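PDB 4C65: ochratoxinase from Aspergillus niger, which uses zinc to hydrolyse the amide bond of the mycotoxin ochratoxin A, releasing phenylalanine, and acts as a carboxypeptidase favouring C-terminal aromatic residues. Local coordinates for residues W274-R288 / H317-I331. Residues are numbered along the deposited sequence; the frame is centred on the assembly and turned at random.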
loop_
_atom_site.group_PDB
_atom_site.type_symbol
_atom_site.label_atom_id
_atom_site.label_comp_id
_atom_site.label_asym_id
_atom_site.label_seq_id
_atom_site.Cartn_x
_atom_site.Cartn_y
_atom_site.Cartn_z
ATOM N N TRP A 274 -40.463 3.054 -27.150
ATOM C CA TRP A 274 -41.482 2.027 -26.931
ATOM C C TRP A 274 -41.384 0.936 -27.996
ATOM O O TRP A 274 -41.358 -0.259 -27.674
ATOM C CB TRP A 274 -42.894 2.616 -26.910
ATOM C CG TRP A 274 -43.067 3.788 -25.970
ATOM C CD1 TRP A 274 -42.476 3.955 -24.759
ATOM C CD2 TRP A 274 -43.904 4.940 -26.170
ATOM N NE1 TRP A 274 -42.886 5.140 -24.191
ATOM C CE2 TRP A 274 -43.759 5.764 -25.039
ATOM C CE3 TRP A 274 -44.745 5.359 -27.205
ATOM C CZ2 TRP A 274 -44.408 6.990 -24.921
ATOM C CZ3 TRP A 274 -45.422 6.575 -27.073
ATOM C CH2 TRP A 274 -45.248 7.374 -25.940
ATOM N N GLU A 275 -41.301 1.345 -29.257
ATOM C CA GLU A 275 -41.173 0.400 -30.363
ATOM C C GLU A 275 -39.919 -0.451 -30.253
ATOM O O GLU A 275 -39.979 -1.666 -30.445
ATOM C CB GLU A 275 -41.179 1.134 -31.715
ATOM C CG GLU A 275 -42.542 1.703 -32.070
ATOM C CD GLU A 275 -43.652 0.690 -31.829
ATOM O OE1 GLU A 275 -43.540 -0.436 -32.371
ATOM O OE2 GLU A 275 -44.614 0.998 -31.068
ATOM N N LEU A 276 -38.785 0.184 -29.952
ATOM C CA LEU A 276 -37.545 -0.546 -29.757
ATOM C C LEU A 276 -37.666 -1.565 -28.636
ATOM O O LEU A 276 -37.147 -2.688 -28.755
ATOM C CB LEU A 276 -36.359 0.390 -29.459
ATOM C CG LEU A 276 -35.663 0.999 -30.671
ATOM C CD1 LEU A 276 -34.654 2.057 -30.223
ATOM C CD2 LEU A 276 -34.958 -0.062 -31.499
ATOM N N MET A 277 -38.302 -1.177 -27.541
ATOM C CA MET A 277 -38.403 -2.059 -26.387
ATOM C C MET A 277 -39.295 -3.262 -26.680
ATOM O O MET A 277 -39.040 -4.368 -26.197
ATOM C CB MET A 277 -38.916 -1.289 -25.175
ATOM C CG MET A 277 -37.893 -0.315 -24.594
ATOM S SD MET A 277 -38.564 0.624 -23.217
ATOM C CE MET A 277 -38.428 -0.596 -21.900
ATOM N N LYS A 278 -40.344 -3.039 -27.473
ATOM C CA LYS A 278 -41.208 -4.128 -27.936
ATOM C C LYS A 278 -40.457 -5.057 -28.863
ATOM O O LYS A 278 -40.502 -6.263 -28.691
ATOM C CB LYS A 278 -42.415 -3.575 -28.670
ATOM C CG LYS A 278 -43.516 -3.100 -27.739
ATOM C CD LYS A 278 -44.829 -2.960 -28.475
ATOM C CE LYS A 278 -44.853 -1.701 -29.324
ATOM N NZ LYS A 278 -45.924 -1.785 -30.373
ATOM N N GLU A 279 -39.763 -4.468 -29.831
ATOM C CA GLU A 279 -38.975 -5.171 -30.843
ATOM C C GLU A 279 -37.947 -6.086 -30.204
ATOM O O GLU A 279 -37.816 -7.237 -30.573
ATOM C CB GLU A 279 -38.243 -4.140 -31.724
ATOM C CG GLU A 279 -38.702 -3.972 -33.154
ATOM C CD GLU A 279 -38.081 -2.699 -33.746
ATOM O OE1 GLU A 279 -36.818 -2.635 -33.648
ATOM O OE2 GLU A 279 -38.810 -1.780 -34.261
ATOM N N LYS A 280 -37.236 -5.570 -29.218
ATOM C CA LYS A 280 -36.130 -6.302 -28.601
ATOM C C LYS A 280 -36.484 -7.016 -27.305
ATOM O O LYS A 280 -35.633 -7.674 -26.716
ATOM C CB LYS A 280 -34.987 -5.333 -28.350
ATOM C CG LYS A 280 -34.376 -4.755 -29.621
ATOM C CD LYS A 280 -33.347 -3.693 -29.256
ATOM C CE LYS A 280 -32.598 -3.197 -30.473
ATOM N NZ LYS A 280 -31.750 -4.224 -31.117
ATOM N N GLY A 281 -37.725 -6.895 -26.848
ATOM C CA GLY A 281 -38.168 -7.608 -25.651
ATOM C C GLY A 281 -37.511 -7.058 -24.399
ATOM O O GLY A 281 -36.957 -7.803 -23.601
ATOM N N ILE A 282 -37.584 -5.744 -24.244
ATOM C CA ILE A 282 -36.970 -5.072 -23.131
ATOM C C ILE A 282 -38.040 -4.684 -22.126
ATOM O O ILE A 282 -39.057 -4.113 -22.488
ATOM C CB ILE A 282 -36.207 -3.832 -23.589
ATOM C CG1 ILE A 282 -35.199 -4.220 -24.685
ATOM C CG2 ILE A 282 -35.495 -3.168 -22.402
ATOM C CD1 ILE A 282 -34.461 -3.053 -25.322
ATOM N N LEU A 283 -37.780 -4.984 -20.852
ATOM C CA LEU A 283 -38.748 -4.759 -19.801
ATOM C C LEU A 283 -38.728 -3.302 -19.348
ATOM O O LEU A 283 -37.653 -2.704 -19.226
ATOM C CB LEU A 283 -38.469 -5.668 -18.618
ATOM C CG LEU A 283 -39.522 -5.702 -17.511
ATOM C CD1 LEU A 283 -40.826 -6.297 -18.029
ATOM C CD2 LEU A 283 -39.005 -6.530 -16.369
ATOM N N TYR A 284 -39.929 -2.751 -19.090
ATOM C CA TYR A 284 -40.117 -1.388 -18.622
ATOM C C TYR A 284 -40.520 -1.419 -17.151
ATOM O O TYR A 284 -41.572 -1.959 -16.805
ATOM C CB TYR A 284 -41.214 -0.709 -19.433
ATOM C CG TYR A 284 -41.306 0.821 -19.355
ATOM C CD1 TYR A 284 -41.715 1.468 -18.201
ATOM C CD2 TYR A 284 -41.055 1.605 -20.480
ATOM C CE1 TYR A 284 -41.842 2.855 -18.155
ATOM C CE2 TYR A 284 -41.170 2.987 -20.449
ATOM C CZ TYR A 284 -41.565 3.616 -19.288
ATOM O OH TYR A 284 -41.678 4.991 -19.257
ATOM N N VAL A 285 -39.697 -0.813 -16.302
ATOM C CA VAL A 285 -39.984 -0.687 -14.890
ATOM C C VAL A 285 -39.978 0.783 -14.524
ATOM O O VAL A 285 -38.919 1.397 -14.368
ATOM C CB VAL A 285 -38.945 -1.445 -14.062
ATOM C CG1 VAL A 285 -39.278 -1.362 -12.578
ATOM C CG2 VAL A 285 -38.879 -2.891 -14.531
ATOM N N ALA A 286 -41.169 1.339 -14.333
ATOM C CA ALA A 286 -41.328 2.792 -14.216
ATOM C C ALA A 286 -40.829 3.394 -12.887
ATOM O O ALA A 286 -40.291 4.487 -12.880
ATOM C CB ALA A 286 -42.787 3.167 -14.461
ATOM N N THR A 287 -40.998 2.656 -11.792
ATOM C CA THR A 287 -40.785 3.164 -10.420
ATOM C C THR A 287 -41.450 4.514 -10.193
ATOM O O THR A 287 -40.814 5.475 -9.791
ATOM C CB THR A 287 -39.293 3.206 -10.006
ATOM O OG1 THR A 287 -38.603 4.215 -10.736
ATOM C CG2 THR A 287 -38.609 1.875 -10.272
ATOM N N ARG A 288 -42.755 4.570 -10.435
ATOM C CA ARG A 288 -43.495 5.818 -10.332
ATOM C C ARG A 288 -43.561 6.290 -8.897
ATOM O O ARG A 288 -43.684 7.487 -8.656
ATOM C CB ARG A 288 -44.907 5.675 -10.932
ATOM C CG ARG A 288 -45.758 6.950 -10.927
ATOM C CD ARG A 288 -45.162 8.065 -11.764
ATOM N NE ARG A 288 -45.884 9.314 -11.589
ATOM C CZ ARG A 288 -45.625 10.442 -12.264
ATOM N NH1 ARG A 288 -44.633 10.500 -13.148
ATOM N NH2 ARG A 288 -46.347 11.521 -12.043
ATOM N N HIS A 317 -41.937 11.671 -17.336
ATOM C CA HIS A 317 -41.979 10.311 -16.800
ATOM C C HIS A 317 -43.395 9.738 -16.868
ATOM O O HIS A 317 -43.572 8.578 -17.240
ATOM C CB HIS A 317 -41.460 10.286 -15.355
ATOM C CG HIS A 317 -41.458 8.925 -14.740
ATOM N ND1 HIS A 317 -42.568 8.390 -14.125
ATOM C CD2 HIS A 317 -40.491 7.987 -14.650
ATOM C CE1 HIS A 317 -42.292 7.179 -13.687
ATOM N NE2 HIS A 317 -41.034 6.908 -13.994
ATOM N N LEU A 318 -44.392 10.555 -16.539
ATOM C CA LEU A 318 -45.789 10.134 -16.589
ATOM C C LEU A 318 -46.187 9.804 -18.029
ATOM O O LEU A 318 -46.763 8.741 -18.271
ATOM C CB LEU A 318 -46.717 11.210 -16.014
ATOM C CG LEU A 318 -48.209 10.832 -15.935
ATOM C CD1 LEU A 318 -48.407 9.650 -14.996
ATOM C CD2 LEU A 318 -49.064 12.030 -15.522
ATOM N N LYS A 319 -45.887 10.709 -18.975
ATOM C CA LYS A 319 -46.213 10.485 -20.401
ATOM C C LYS A 319 -45.525 9.259 -20.936
ATOM O O LYS A 319 -46.135 8.474 -21.656
ATOM C CB LYS A 319 -45.775 11.637 -21.295
ATOM C CG LYS A 319 -46.503 12.957 -21.122
ATOM C CD LYS A 319 -46.109 13.950 -22.244
ATOM C CE LYS A 319 -46.663 15.338 -21.977
ATOM N NZ LYS A 319 -47.204 16.069 -23.176
ATOM N N ALA A 320 -44.258 9.089 -20.568
ATOM C CA ALA A 320 -43.479 7.940 -21.003
ATOM C C ALA A 320 -44.138 6.645 -20.557
ATOM O O ALA A 320 -44.239 5.685 -21.334
ATOM C CB ALA A 320 -42.050 8.041 -20.484
ATOM N N TYR A 321 -44.543 6.607 -19.291
ATOM C CA TYR A 321 -45.178 5.424 -18.695
ATOM C C TYR A 321 -46.505 5.125 -19.368
ATOM O O TYR A 321 -46.753 4.005 -19.799
ATOM C CB TYR A 321 -45.402 5.645 -17.187
ATOM C CG TYR A 321 -45.720 4.413 -16.348
ATOM C CD1 TYR A 321 -45.488 3.109 -16.823
ATOM C CD2 TYR A 321 -46.202 4.557 -15.048
ATOM C CE1 TYR A 321 -45.768 1.994 -16.033
ATOM C CE2 TYR A 321 -46.474 3.451 -14.248
ATOM C CZ TYR A 321 -46.247 2.180 -14.732
ATOM O OH TYR A 321 -46.515 1.104 -13.935
ATOM N N GLN A 322 -47.350 6.144 -19.457
ATOM C CA GLN A 322 -48.663 5.993 -20.080
ATOM C C GLN A 322 -48.497 5.537 -21.519
ATOM O O GLN A 322 -49.236 4.671 -21.989
ATOM C CB GLN A 322 -49.441 7.308 -20.034
ATOM C CG GLN A 322 -49.911 7.685 -18.641
ATOM C CD GLN A 322 -50.449 9.091 -18.549
ATOM O OE1 GLN A 322 -50.327 9.889 -19.481
ATOM N NE2 GLN A 322 -51.041 9.412 -17.426
ATOM N N GLY A 323 -47.542 6.146 -22.218
ATOM C CA GLY A 323 -47.312 5.827 -23.617
ATOM C C GLY A 323 -46.870 4.389 -23.805
ATOM O O GLY A 323 -47.306 3.716 -24.746
ATOM N N ALA A 324 -46.021 3.918 -22.906
ATOM C CA ALA A 324 -45.512 2.563 -22.985
ATOM C C ALA A 324 -46.608 1.555 -22.710
ATOM O O ALA A 324 -46.624 0.475 -23.297
ATOM C CB ALA A 324 -44.359 2.371 -22.021
ATOM N N ILE A 325 -47.510 1.892 -21.801
ATOM C CA ILE A 325 -48.644 1.018 -21.501
ATOM C C ILE A 325 -49.541 0.947 -22.735
ATOM O O ILE A 325 -49.908 -0.138 -23.163
ATOM C CB ILE A 325 -49.432 1.518 -20.274
ATOM C CG1 ILE A 325 -48.610 1.282 -19.008
ATOM C CG2 ILE A 325 -50.794 0.820 -20.157
ATOM C CD1 ILE A 325 -49.025 2.135 -17.825
ATOM N N LYS A 326 -49.851 2.119 -23.293
ATOM C CA LYS A 326 -50.717 2.262 -24.456
ATOM C C LYS A 326 -50.095 1.545 -25.664
ATOM O O LYS A 326 -50.797 0.882 -26.424
ATOM C CB LYS A 326 -51.018 3.776 -24.715
ATOM C CG LYS A 326 -52.365 4.215 -24.195
ATOM C CD LYS A 326 -52.811 5.493 -24.916
ATOM C CE LYS A 326 -53.967 6.281 -24.208
ATOM N NZ LYS A 326 -53.480 7.003 -22.988
ATOM N N ALA A 327 -48.778 1.605 -25.803
ATOM C CA ALA A 327 -48.110 0.990 -26.954
ATOM C C ALA A 327 -47.895 -0.511 -26.802
ATOM O O ALA A 327 -47.469 -1.172 -27.742
ATOM C CB ALA A 327 -46.778 1.672 -27.204
ATOM N N GLY A 328 -48.174 -1.057 -25.634
ATOM C CA GLY A 328 -48.058 -2.498 -25.423
ATOM C C GLY A 328 -46.651 -2.989 -25.114
ATOM O O GLY A 328 -46.351 -4.153 -25.303
ATOM N N VAL A 329 -45.791 -2.103 -24.603
ATOM C CA VAL A 329 -44.477 -2.493 -24.033
ATOM C C VAL A 329 -44.713 -3.375 -22.827
ATOM O O VAL A 329 -45.638 -3.124 -22.056
ATOM C CB VAL A 329 -43.671 -1.261 -23.578
ATOM C CG1 VAL A 329 -42.305 -1.668 -23.030
ATOM C CG2 VAL A 329 -43.511 -0.267 -24.729
ATOM N N THR A 330 -43.902 -4.409 -22.672
ATOM C CA THR A 330 -44.028 -5.297 -21.536
ATOM C C THR A 330 -43.540 -4.603 -20.251
ATOM O O THR A 330 -42.402 -4.130 -20.193
ATOM C CB THR A 330 -43.192 -6.554 -21.736
ATOM O OG1 THR A 330 -43.573 -7.184 -22.947
ATOM C CG2 THR A 330 -43.388 -7.514 -20.581
ATOM N N ILE A 331 -44.399 -4.554 -19.243
ATOM C CA ILE A 331 -44.139 -3.779 -18.060
ATOM C C ILE A 331 -44.108 -4.661 -16.827
ATOM O O ILE A 331 -44.857 -5.627 -16.717
ATOM C CB ILE A 331 -45.207 -2.679 -17.923
ATOM C CG1 ILE A 331 -45.036 -1.697 -19.076
ATOM C CG2 ILE A 331 -45.082 -1.918 -16.606
ATOM C CD1 ILE A 331 -46.334 -1.134 -19.549
HETATM O O HOH W 1 -41.357 -4.940 -24.137
HETATM O O HOH W 2 -43.440 -0.293 -13.979
#
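The carbonyl oxygen of Ala286 is gripped from opposite faces of its plane: His317 NE2 donates to Ala286 O at 2.8 Å, with the oxygen lying in the plane of the imidazole, and Thr287 OG1 closes in from the other face. His317 suits this place because its second nitrogen is left to accept: Arg288 NH1 donates to His317 ND1 at 3.1 Å, nearly straight at 162°. The guanidinium and imidazole planes are only 22° apart, and the two bonds fix the ring's rotation. Arg288 NE also forms a salt bridge with Glu292, while Leu318 CD1 covers one guanidinium face. The small methyl of Ala286 sits almost centrally over the Tyr321 ring, 3.4 Å from its centroid, in a CH-pi contact; Ile325 CD1 lies over the opposite face.

This is the outer wall of the twisted TIM barrel: helix 304-327 packs behind strand 283-285, then turns through a Schellman motif at Gly328, whose positive phi suits glycine, into the next parallel strand. Tyr284 N donates to Thr330 O at 3.0 Å to join the strands. Just beyond the C-terminal end of strand 283-285, Thr287 OG1 also bonds to His265, a zinc ligand, which places Thr287 in the second shell of the metal site.

Tyr284 turns its ring against the helix by a chi1 of -164°, which sets CG opposite the backbone nitrogen; Ala324 CB covers one face. Ala324 CB also meets Trp274 CD1, at 3.7 Å. The indole is a knob among Ala320, Gly323, Ala324 and Ala327; Gly323 lets it come close, its CA 3.4 Å from Trp274 CZ2. Branched Val329 divides its methyls, CG1 toward Met277 and Tyr284, CG2 against Trp274 CB. Lys278 suits its partly exposed position: its aliphatic chain passes Val329, and NZ reaches Ala327 O in a weak bond while forming a salt bridge with Glu275.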